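PDB 2CC3: protein virB8 from Agrobacterium tumefaciens, which is an inner-membrane component of the type IV secretion system, represented by its periplasmic domain, and is suggested to help direct T-DNA transfer to plant cells. Local coordinates for residues A[30-38]-A[48-56]; A[16-27]-A[65-75]. All coordinates share one frame; numbering follows the deposited sequence.

Contact 1 (A[30-38]-A[48-56]); sequences AQYAYDLVS and NYQQFFNYP
Y34 reaches from helix 30-38 into the angle between Y49 and F53, and the three rings form the aromatic cluster at the centre of an antiparallel helix pair, a helical hairpin of the VirB8 periplasmic domain whose segment axes run at 158° and come within 10.6 Å. Y34 CD1 touches both partners, lying 3.5 Å from Y49 CE2 and 3.6 Å from F53 CD2; each ring is turned 36° from that of Y34. V37 fills one face of Y49: with CG1 anti to its backbone N (chi1 168°), the methyl carbon sits 3.4 Å from the Y49 ring centroid in a CH-pi contact. F53 CB lies over the opposite face. Where helix 30-38 begins and helix 48-53 ends, A30 CB packs against F53 CZ, and Y25, from the loop after helix 6-23, adds to this apolar side.

Toward the polar edge, the extended Q50 side chain crosses the end of Y34, its amide nearly parallel to the phenol ring, and NE2 donates to S38 OG. N54, just past the helix end, gives a nearly straight bond in its own amide plane, ND2 to Y34 OH, 3.0 Å.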
loop_
_atom_site.group_PDB
_atom_site.type_symbol
_atom_site.label_atom_id
_atom_site.label_comp_id
_atom_site.label_asym_id
_atom_site.label_seq_id
_atom_site.Cartn_x
_atom_site.Cartn_y
_atom_site.Cartn_z
ATOM N N ALA A 30 -11.691 -0.682 1.251
ATOM C CA ALA A 30 -12.229 -2.038 1.126
ATOM C C ALA A 30 -12.036 -2.650 -0.275
ATOM O O ALA A 30 -11.608 -3.816 -0.399
ATOM C CB ALA A 30 -13.701 -2.065 1.583
ATOM N N GLN A 31 -12.348 -1.869 -1.318
ATOM C CA GLN A 31 -12.227 -2.314 -2.703
ATOM C C GLN A 31 -10.772 -2.410 -3.181
ATOM O O GLN A 31 -10.368 -3.379 -3.844
ATOM C CB GLN A 31 -12.977 -1.348 -3.619
ATOM C CG GLN A 31 -13.372 -1.959 -4.978
ATOM C CD GLN A 31 -14.712 -2.656 -4.886
ATOM O OE1 GLN A 31 -15.752 -1.998 -4.775
ATOM N NE2 GLN A 31 -14.698 -3.990 -4.896
ATOM N N TYR A 32 -10.004 -1.366 -2.898
ATOM C CA TYR A 32 -8.587 -1.372 -3.160
ATOM C C TYR A 32 -7.912 -2.595 -2.501
ATOM O O TYR A 32 -7.196 -3.334 -3.153
ATOM C CB TYR A 32 -7.939 -0.051 -2.707
ATOM C CG TYR A 32 -6.424 -0.145 -2.635
ATOM C CD1 TYR A 32 -5.667 -0.405 -3.777
ATOM C CD2 TYR A 32 -5.745 -0.022 -1.408
ATOM C CE1 TYR A 32 -4.310 -0.534 -3.707
ATOM C CE2 TYR A 32 -4.353 -0.130 -1.340
ATOM C CZ TYR A 32 -3.652 -0.397 -2.488
ATOM O OH TYR A 32 -2.278 -0.504 -2.446
ATOM N N ALA A 33 -8.142 -2.815 -1.214
ATOM C CA ALA A 33 -7.479 -3.942 -0.544
ATOM C C ALA A 33 -7.945 -5.306 -1.106
ATOM O O ALA A 33 -7.126 -6.164 -1.403
ATOM C CB ALA A 33 -7.645 -3.846 0.952
ATOM N N TYR A 34 -9.247 -5.455 -1.310
ATOM C CA TYR A 34 -9.859 -6.677 -1.859
ATOM C C TYR A 34 -9.263 -7.108 -3.203
ATOM O O TYR A 34 -9.034 -8.296 -3.431
ATOM C CB TYR A 34 -11.384 -6.480 -1.966
ATOM C CG TYR A 34 -12.135 -7.632 -2.602
ATOM C CD1 TYR A 34 -12.698 -8.635 -1.812
ATOM C CD2 TYR A 34 -12.280 -7.724 -3.982
ATOM C CE1 TYR A 34 -13.389 -9.690 -2.363
ATOM C CE2 TYR A 34 -12.956 -8.784 -4.549
ATOM C CZ TYR A 34 -13.518 -9.763 -3.728
ATOM O OH TYR A 34 -14.219 -10.820 -4.262
ATOM N N ASP A 35 -9.016 -6.151 -4.097
ATOM C CA ASP A 35 -8.445 -6.480 -5.401
ATOM C C ASP A 35 -6.965 -6.897 -5.347
ATOM O O ASP A 35 -6.558 -7.855 -6.019
ATOM C CB ASP A 35 -8.615 -5.321 -6.395
ATOM C CG ASP A 35 -10.060 -4.905 -6.579
ATOM O OD1 ASP A 35 -10.952 -5.786 -6.709
ATOM O OD2 ASP A 35 -10.303 -3.674 -6.604
ATOM N N LEU A 36 -6.147 -6.144 -4.605
ATOM C CA LEU A 36 -4.756 -6.542 -4.373
ATOM C C LEU A 36 -4.663 -7.910 -3.655
ATOM O O LEU A 36 -3.939 -8.769 -4.083
ATOM C CB LEU A 36 -3.961 -5.448 -3.615
ATOM C CG LEU A 36 -3.139 -4.339 -4.320
ATOM C CD1 LEU A 36 -2.043 -3.806 -3.401
ATOM C CD2 LEU A 36 -2.500 -4.798 -5.636
ATOM N N VAL A 37 -5.421 -8.108 -2.579
ATOM C CA VAL A 37 -5.423 -9.395 -1.885
ATOM C C VAL A 37 -5.785 -10.532 -2.845
ATOM O O VAL A 37 -5.072 -11.526 -2.906
ATOM C CB VAL A 37 -6.382 -9.420 -0.650
ATOM C CG1 VAL A 37 -6.559 -10.845 -0.172
ATOM C CG2 VAL A 37 -5.815 -8.539 0.485
ATOM N N SER A 38 -6.873 -10.360 -3.605
ATOM C CA SER A 38 -7.345 -11.383 -4.593
ATOM C C SER A 38 -6.315 -11.729 -5.668
ATOM O O SER A 38 -6.166 -12.885 -6.047
ATOM C CB SER A 38 -8.637 -10.907 -5.288
ATOM O OG SER A 38 -9.652 -10.561 -4.344
ATOM N N ASN A 48 -11.333 -18.578 -0.388
ATOM C CA ASN A 48 -11.471 -18.438 1.069
ATOM C C ASN A 48 -11.593 -16.969 1.481
ATOM O O ASN A 48 -12.484 -16.591 2.237
ATOM C CB ASN A 48 -10.290 -19.107 1.768
ATOM C CG ASN A 48 -10.376 -19.047 3.300
ATOM O OD1 ASN A 48 -9.481 -18.504 3.964
ATOM N ND2 ASN A 48 -11.437 -19.616 3.860
ATOM N N TYR A 49 -10.718 -16.124 0.954
ATOM C CA TYR A 49 -10.753 -14.713 1.323
ATOM C C TYR A 49 -12.039 -14.027 0.863
ATOM O O TYR A 49 -12.678 -13.282 1.638
ATOM C CB TYR A 49 -9.527 -13.971 0.756
ATOM C CG TYR A 49 -9.653 -12.448 0.797
ATOM C CD1 TYR A 49 -9.610 -11.756 2.025
ATOM C CD2 TYR A 49 -9.804 -11.704 -0.394
ATOM C CE1 TYR A 49 -9.729 -10.362 2.086
ATOM C CE2 TYR A 49 -9.919 -10.295 -0.356
ATOM C CZ TYR A 49 -9.878 -9.641 0.891
ATOM O OH TYR A 49 -9.988 -8.277 0.956
ATOM N N GLN A 50 -12.409 -14.276 -0.400
ATOM C CA GLN A 50 -13.580 -13.651 -1.001
ATOM C C GLN A 50 -14.903 -14.046 -0.355
ATOM O O GLN A 50 -15.792 -13.193 -0.197
ATOM C CB GLN A 50 -13.605 -13.896 -2.515
ATOM C CG GLN A 50 -12.510 -13.119 -3.251
ATOM C CD GLN A 50 -12.547 -13.249 -4.769
ATOM O OE1 GLN A 50 -13.066 -14.214 -5.313
ATOM N NE2 GLN A 50 -11.950 -12.272 -5.459
ATOM N N GLN A 51 -15.023 -15.318 0.038
ATOM C CA GLN A 51 -16.227 -15.825 0.688
ATOM C C GLN A 51 -16.382 -15.256 2.099
ATOM O O GLN A 51 -17.495 -15.060 2.584
ATOM C CB GLN A 51 -16.211 -17.358 0.722
ATOM C CG GLN A 51 -17.588 -17.998 0.510
ATOM C CD GLN A 51 -18.484 -17.877 1.734
ATOM O OE1 GLN A 51 -18.009 -17.929 2.879
ATOM N NE2 GLN A 51 -19.785 -17.709 1.500
ATOM N N PHE A 52 -15.253 -14.998 2.749
ATOM C CA PHE A 52 -15.258 -14.355 4.047
ATOM C C PHE A 52 -15.606 -12.856 3.938
ATOM O O PHE A 52 -16.525 -12.359 4.599
ATOM C CB PHE A 52 -13.920 -14.553 4.776
ATOM C CG PHE A 52 -13.753 -13.628 5.930
ATOM C CD1 PHE A 52 -14.559 -13.764 7.055
ATOM C CD2 PHE A 52 -12.865 -12.557 5.862
ATOM C CE1 PHE A 52 -14.459 -12.887 8.096
ATOM C CE2 PHE A 52 -12.757 -11.665 6.925
ATOM C CZ PHE A 52 -13.548 -11.834 8.037
ATOM N N PHE A 53 -14.885 -12.159 3.076
ATOM C CA PHE A 53 -15.060 -10.726 2.899
ATOM C C PHE A 53 -16.398 -10.289 2.290
ATOM O O PHE A 53 -16.969 -9.272 2.727
ATOM C CB PHE A 53 -13.922 -10.163 2.048
ATOM C CG PHE A 53 -13.667 -8.718 2.289
ATOM C CD1 PHE A 53 -13.030 -8.301 3.451
ATOM C CD2 PHE A 53 -14.074 -7.771 1.368
ATOM C CE1 PHE A 53 -12.801 -6.975 3.681
ATOM C CE2 PHE A 53 -13.847 -6.431 1.591
ATOM C CZ PHE A 53 -13.217 -6.028 2.748
ATOM N N ASN A 54 -16.883 -11.017 1.278
ATOM C CA ASN A 54 -18.082 -10.562 0.554
ATOM C C ASN A 54 -19.395 -10.702 1.331
ATOM O O ASN A 54 -19.511 -11.550 2.222
ATOM C CB ASN A 54 -18.179 -11.223 -0.832
ATOM C CG ASN A 54 -17.165 -10.658 -1.809
ATOM O OD1 ASN A 54 -16.878 -9.458 -1.801
ATOM N ND2 ASN A 54 -16.617 -11.513 -2.649
ATOM N N TYR A 55 -20.356 -9.829 1.010
ATOM C CA TYR A 55 -21.770 -10.057 1.333
ATOM C C TYR A 55 -22.201 -11.332 0.604
ATOM O O TYR A 55 -21.804 -11.540 -0.541
ATOM C CB TYR A 55 -22.645 -8.890 0.854
ATOM C CG TYR A 55 -22.157 -7.500 1.222
ATOM C CD1 TYR A 55 -22.089 -7.092 2.553
ATOM C CD2 TYR A 55 -21.793 -6.576 0.234
ATOM C CE1 TYR A 55 -21.643 -5.803 2.890
ATOM C CE2 TYR A 55 -21.340 -5.294 0.564
ATOM C CZ TYR A 55 -21.275 -4.914 1.888
ATOM O OH TYR A 55 -20.848 -3.645 2.243
ATOM N N PRO A 56 -23.060 -12.163 1.235
ATOM C CA PRO A 56 -23.846 -11.894 2.441
ATOM C C PRO A 56 -23.270 -12.411 3.764
ATOM O O PRO A 56 -24.031 -12.568 4.721
ATOM C CB PRO A 56 -25.164 -12.617 2.147
ATOM C CG PRO A 56 -24.790 -13.746 1.194
ATOM C CD PRO A 56 -23.357 -13.508 0.717
#

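Contact 2 (A[16-27]-A[65-75]); sequences WEYVRLRESYDA and LGKHGRLEVEH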
loop_
_atom_site.group_PDB
_atom_site.type_symbol
_atom_site.label_atom_id
_atom_site.label_comp_id
_atom_site.label_asym_id
_atom_site.label_seq_id
_atom_site.Cartn_x
_atom_site.Cartn_y
_atom_site.Cartn_z
ATOM N N TRP A 16 3.945 -9.138 4.112
ATOM C CA TRP A 16 3.391 -8.236 5.135
ATOM C C TRP A 16 2.328 -7.344 4.598
ATOM O O TRP A 16 1.297 -7.096 5.241
ATOM C CB TRP A 16 4.477 -7.385 5.795
ATOM C CG TRP A 16 3.851 -6.328 6.626
ATOM C CD1 TRP A 16 3.913 -4.976 6.409
ATOM C CD2 TRP A 16 3.007 -6.511 7.757
ATOM N NE1 TRP A 16 3.171 -4.310 7.341
ATOM C CE2 TRP A 16 2.602 -5.227 8.187
ATOM C CE3 TRP A 16 2.545 -7.636 8.459
ATOM C CZ2 TRP A 16 1.761 -5.034 9.295
ATOM C CZ3 TRP A 16 1.705 -7.442 9.550
ATOM C CH2 TRP A 16 1.321 -6.161 9.949
ATOM N N GLU A 17 2.575 -6.798 3.416
ATOM C CA GLU A 17 1.532 -6.030 2.732
ATOM C C GLU A 17 0.294 -6.922 2.497
ATOM O O GLU A 17 -0.846 -6.493 2.706
ATOM C CB GLU A 17 2.075 -5.455 1.434
ATOM C CG GLU A 17 1.068 -4.666 0.642
ATOM C CD GLU A 17 1.496 -4.473 -0.793
ATOM O OE1 GLU A 17 2.645 -4.874 -1.171
ATOM O OE2 GLU A 17 0.665 -3.933 -1.552
ATOM N N TYR A 18 0.526 -8.170 2.097
ATOM C CA TYR A 18 -0.564 -9.158 2.003
ATOM C C TYR A 18 -1.322 -9.256 3.300
ATOM O O TYR A 18 -2.552 -9.012 3.363
ATOM C CB TYR A 18 -0.073 -10.548 1.571
ATOM C CG TYR A 18 -1.218 -11.531 1.293
ATOM C CD1 TYR A 18 -1.827 -11.579 0.033
ATOM C CD2 TYR A 18 -1.678 -12.409 2.294
ATOM C CE1 TYR A 18 -2.870 -12.474 -0.230
ATOM C CE2 TYR A 18 -2.711 -13.287 2.064
ATOM C CZ TYR A 18 -3.314 -13.326 0.802
ATOM O OH TYR A 18 -4.353 -14.193 0.562
ATOM N N VAL A 19 -0.608 -9.597 4.361
ATOM C CA VAL A 19 -1.250 -9.651 5.682
ATOM C C VAL A 19 -1.991 -8.364 5.998
ATOM O O VAL A 19 -3.190 -8.380 6.330
ATOM C CB VAL A 19 -0.210 -9.919 6.804
ATOM C CG1 VAL A 19 -0.874 -9.917 8.193
ATOM C CG2 VAL A 19 0.478 -11.206 6.543
ATOM N N ARG A 20 -1.293 -7.232 5.878
ATOM C CA ARG A 20 -1.896 -5.985 6.278
ATOM C C ARG A 20 -3.187 -5.740 5.488
ATOM O O ARG A 20 -4.217 -5.384 6.070
ATOM C CB ARG A 20 -0.892 -4.836 6.091
ATOM C CG ARG A 20 -1.352 -3.474 6.537
ATOM C CD ARG A 20 -0.376 -2.347 6.057
ATOM N NE ARG A 20 -0.446 -2.081 4.606
ATOM C CZ ARG A 20 -1.252 -1.186 4.005
ATOM N NH1 ARG A 20 -2.102 -0.406 4.691
ATOM N NH2 ARG A 20 -1.201 -1.056 2.687
ATOM N N LEU A 21 -3.123 -5.875 4.158
ATOM C CA LEU A 21 -4.298 -5.607 3.306
ATOM C C LEU A 21 -5.447 -6.583 3.600
ATOM O O LEU A 21 -6.616 -6.222 3.565
ATOM C CB LEU A 21 -3.930 -5.635 1.804
ATOM C CG LEU A 21 -3.152 -4.467 1.170
ATOM C CD1 LEU A 21 -2.600 -4.901 -0.153
ATOM C CD2 LEU A 21 -3.951 -3.175 0.968
ATOM N N ARG A 22 -5.103 -7.823 3.915
ATOM C CA ARG A 22 -6.113 -8.844 4.149
ATOM C C ARG A 22 -6.763 -8.729 5.536
ATOM O O ARG A 22 -7.967 -8.994 5.673
ATOM C CB ARG A 22 -5.530 -10.235 3.875
ATOM C CG ARG A 22 -6.481 -11.351 4.234
ATOM C CD ARG A 22 -6.145 -12.689 3.609
ATOM N NE ARG A 22 -7.217 -13.642 3.934
ATOM C CZ ARG A 22 -7.322 -14.846 3.397
ATOM N NH1 ARG A 22 -6.438 -15.248 2.498
ATOM N NH2 ARG A 22 -8.312 -15.637 3.743
ATOM N N GLU A 23 -5.999 -8.304 6.544
ATOM C CA GLU A 23 -6.464 -8.358 7.921
ATOM C C GLU A 23 -6.938 -6.992 8.450
ATOM O O GLU A 23 -7.598 -6.919 9.494
ATOM C CB GLU A 23 -5.373 -8.976 8.835
ATOM C CG GLU A 23 -4.872 -10.382 8.411
ATOM C CD GLU A 23 -5.988 -11.443 8.347
ATOM O OE1 GLU A 23 -7.035 -11.236 9.008
ATOM O OE2 GLU A 23 -5.815 -12.475 7.645
ATOM N N SER A 24 -6.556 -5.926 7.736
ATOM C CA SER A 24 -7.036 -4.566 7.970
ATOM C C SER A 24 -8.446 -4.415 7.437
ATOM O O SER A 24 -8.875 -5.218 6.605
ATOM C CB SER A 24 -6.151 -3.569 7.226
ATOM O OG SER A 24 -5.213 -3.012 8.097
ATOM N N TYR A 25 -9.164 -3.392 7.897
ATOM C CA TYR A 25 -10.455 -3.025 7.284
ATOM C C TYR A 25 -10.762 -1.540 7.388
ATOM O O TYR A 25 -10.713 -0.943 8.465
ATOM C CB TYR A 25 -11.666 -3.787 7.862
ATOM C CG TYR A 25 -12.982 -3.299 7.250
ATOM C CD1 TYR A 25 -13.332 -3.670 5.949
ATOM C CD2 TYR A 25 -13.840 -2.439 7.937
ATOM C CE1 TYR A 25 -14.494 -3.227 5.356
ATOM C CE2 TYR A 25 -15.019 -1.993 7.346
ATOM C CZ TYR A 25 -15.329 -2.395 6.047
ATOM O OH TYR A 25 -16.483 -2.007 5.405
ATOM N N ASP A 26 -11.134 -0.959 6.261
ATOM C CA ASP A 26 -11.570 0.432 6.224
ATOM C C ASP A 26 -12.528 0.512 5.048
ATOM O O ASP A 26 -12.152 0.173 3.930
ATOM C CB ASP A 26 -10.340 1.332 6.013
ATOM C CG ASP A 26 -10.660 2.810 6.108
ATOM O OD1 ASP A 26 -10.824 3.322 7.224
ATOM O OD2 ASP A 26 -10.722 3.484 5.056
ATOM N N ALA A 27 -13.768 0.926 5.280
ATOM C CA ALA A 27 -14.741 0.991 4.169
ATOM C C ALA A 27 -14.208 1.743 2.924
ATOM O O ALA A 27 -14.516 1.377 1.785
ATOM C CB ALA A 27 -16.058 1.597 4.656
ATOM N N LEU A 65 -18.669 -3.948 10.743
ATOM C CA LEU A 65 -18.107 -2.637 11.004
ATOM C C LEU A 65 -18.600 -1.567 10.039
ATOM O O LEU A 65 -18.878 -0.447 10.466
ATOM C CB LEU A 65 -16.575 -2.698 11.049
ATOM C CG LEU A 65 -15.976 -3.664 12.080
ATOM C CD1 LEU A 65 -14.504 -3.886 11.856
ATOM C CD2 LEU A 65 -16.265 -3.199 13.523
ATOM N N GLY A 66 -18.737 -1.922 8.763
ATOM C CA GLY A 66 -19.188 -0.994 7.734
ATOM C C GLY A 66 -18.393 0.291 7.738
ATOM O O GLY A 66 -17.157 0.296 7.667
ATOM N N LYS A 67 -19.111 1.389 7.872
ATOM C CA LYS A 67 -18.522 2.699 7.785
ATOM C C LYS A 67 -18.156 3.202 9.170
ATOM O O LYS A 67 -17.503 4.225 9.290
ATOM C CB LYS A 67 -19.511 3.642 7.082
ATOM C CG LYS A 67 -20.390 2.910 6.027
ATOM C CD LYS A 67 -20.588 3.673 4.697
ATOM C CE LYS A 67 -19.276 3.872 3.926
ATOM N NZ LYS A 67 -18.462 5.000 4.487
ATOM N N HIS A 68 -18.554 2.458 10.206
ATOM C CA HIS A 68 -18.462 2.899 11.618
ATOM C C HIS A 68 -17.333 2.280 12.444
ATOM O O HIS A 68 -17.256 2.496 13.668
ATOM C CB HIS A 68 -19.767 2.591 12.344
ATOM C CG HIS A 68 -20.852 3.579 12.078
ATOM N ND1 HIS A 68 -21.535 4.214 13.087
ATOM C CD2 HIS A 68 -21.372 4.041 10.916
ATOM C CE1 HIS A 68 -22.434 5.024 12.560
ATOM N NE2 HIS A 68 -22.358 4.935 11.244
ATOM N N GLY A 69 -16.489 1.488 11.799
ATOM C CA GLY A 69 -15.406 0.830 12.486
ATOM C C GLY A 69 -14.291 0.491 11.525
ATOM O O GLY A 69 -14.470 0.507 10.306
ATOM N N ARG A 70 -13.138 0.184 12.092
ATOM C CA ARG A 70 -11.940 -0.143 11.331
ATOM C C ARG A 70 -11.136 -1.173 12.103
ATOM O O ARG A 70 -11.244 -1.244 13.326
ATOM C CB ARG A 70 -11.064 1.101 11.162
ATOM C CG ARG A 70 -11.408 1.980 9.986
ATOM C CD ARG A 70 -11.091 3.449 10.292
ATOM N NE ARG A 70 -9.664 3.772 10.201
ATOM C CZ ARG A 70 -9.191 4.973 9.858
ATOM N NH1 ARG A 70 -10.035 5.963 9.569
ATOM N NH2 ARG A 70 -7.878 5.192 9.807
ATOM N N LEU A 71 -10.319 -1.927 11.367
ATOM C CA LEU A 71 -9.327 -2.830 11.916
ATOM C C LEU A 71 -7.967 -2.372 11.424
ATOM O O LEU A 71 -7.775 -2.181 10.227
ATOM C CB LEU A 71 -9.600 -4.283 11.474
ATOM C CG LEU A 71 -10.836 -5.041 11.989
ATOM C CD1 LEU A 71 -11.209 -6.247 11.107
ATOM C CD2 LEU A 71 -10.714 -5.484 13.443
ATOM N N GLU A 72 -7.042 -2.154 12.365
ATOM C CA GLU A 72 -5.652 -1.825 12.071
ATOM C C GLU A 72 -4.658 -2.927 12.489
ATOM O O GLU A 72 -4.874 -3.636 13.474
ATOM C CB GLU A 72 -5.270 -0.477 12.704
ATOM C CG GLU A 72 -5.815 0.698 11.910
ATOM C CD GLU A 72 -5.708 2.017 12.644
ATOM O OE1 GLU A 72 -4.760 2.178 13.463
ATOM O OE2 GLU A 72 -6.577 2.891 12.396
ATOM N N VAL A 73 -3.553 -3.028 11.741
ATOM C CA VAL A 73 -2.614 -4.120 11.879
ATOM C C VAL A 73 -1.207 -3.550 12.044
ATOM O O VAL A 73 -0.764 -2.715 11.260
ATOM C CB VAL A 73 -2.771 -5.139 10.700
ATOM C CG1 VAL A 73 -1.565 -6.036 10.542
ATOM C CG2 VAL A 73 -4.006 -6.002 10.913
ATOM N N GLU A 74 -0.535 -3.983 13.108
ATOM C CA GLU A 74 0.836 -3.598 13.398
ATOM C C GLU A 74 1.706 -4.808 13.232
ATOM O O GLU A 74 1.441 -5.802 13.884
ATOM C CB GLU A 74 0.958 -3.230 14.872
ATOM C CG GLU A 74 0.735 -1.803 15.280
ATOM C CD GLU A 74 0.406 -1.701 16.782
ATOM O OE1 GLU A 74 0.925 -2.536 17.576
ATOM O OE2 GLU A 74 -0.372 -0.803 17.163
ATOM N N HIS A 75 2.781 -4.724 12.449
ATOM C CA HIS A 75 3.717 -5.841 12.344
ATOM C C HIS A 75 4.337 -6.094 13.718
ATOM O O HIS A 75 4.577 -5.125 14.470
ATOM C CB HIS A 75 4.813 -5.506 11.352
ATOM C CG HIS A 75 5.720 -6.654 11.004
ATOM N ND1 HIS A 75 7.047 -6.698 11.384
ATOM C CD2 HIS A 75 5.511 -7.759 10.245
ATOM C CE1 HIS A 75 7.603 -7.794 10.899
ATOM N NE2 HIS A 75 6.693 -8.452 10.200
#
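Y25 and L71 form a single antiparallel hydrogen-bonded bridge where the loop after helix 16-23 meets edge strand 69-75, so the contact joins the N-terminal helix to the four-stranded sheet of this NTF2-like fold. Y25 N donates to L71 O at 3.0 Å, and L71 N returns a bond to Y25 O at 3.1 Å. A chi1 near trans (176°) swings the Y25 ring away from its own N and along the strand toward the turn at 65-68. There its CE2 edge lies against G66 O, 3.1 Å away, and OH makes a weak bond to the same oxygen.

Earlier in helix 16-23 and further along the strand, W16 packs against H75. H75 CB sits 3.7 Å from the centroid of the six-membered ring, over its face, and the imidazole presents its edge to that face, the planes 75° apart. R20 CB lies over the opposite face, while H75 NE2 bonds to S78. V73 CG2 meets E23 CB, and the E23 carboxylate bonds to Y135 on strand 130-139.

Charged groups flank the bridge. R70 NH1 pairs with D28 of the second subunit, and R70 also forms a long salt bridge with E72. D26 OD1 stands above the guanidinium face, 3.2 Å from R70 NE, so the attraction is one of charge, without a directed N-H bond.

How the contacts relate
From the N terminus, helix 6-23 comes first and runs into the loop that supplies Y25 and D26. Helices 30-39 and 43-53 follow and fold back on each other in contact 1, closing a short loop of nine intervening residues. The chain then passes through helix 61-64 to strand 69-82, where contact 2 closes a much longer loop that contains the whole of contact 1. The two do not cross. Helix 6-23, part of contact 2, lies between the helical pair of contact 1 and the sheet: on the helical side L21 packs on L36 and R22 on Y49, with a probable hydrogen bond from R22 to N48, while V19 reaches I88 of the sheet.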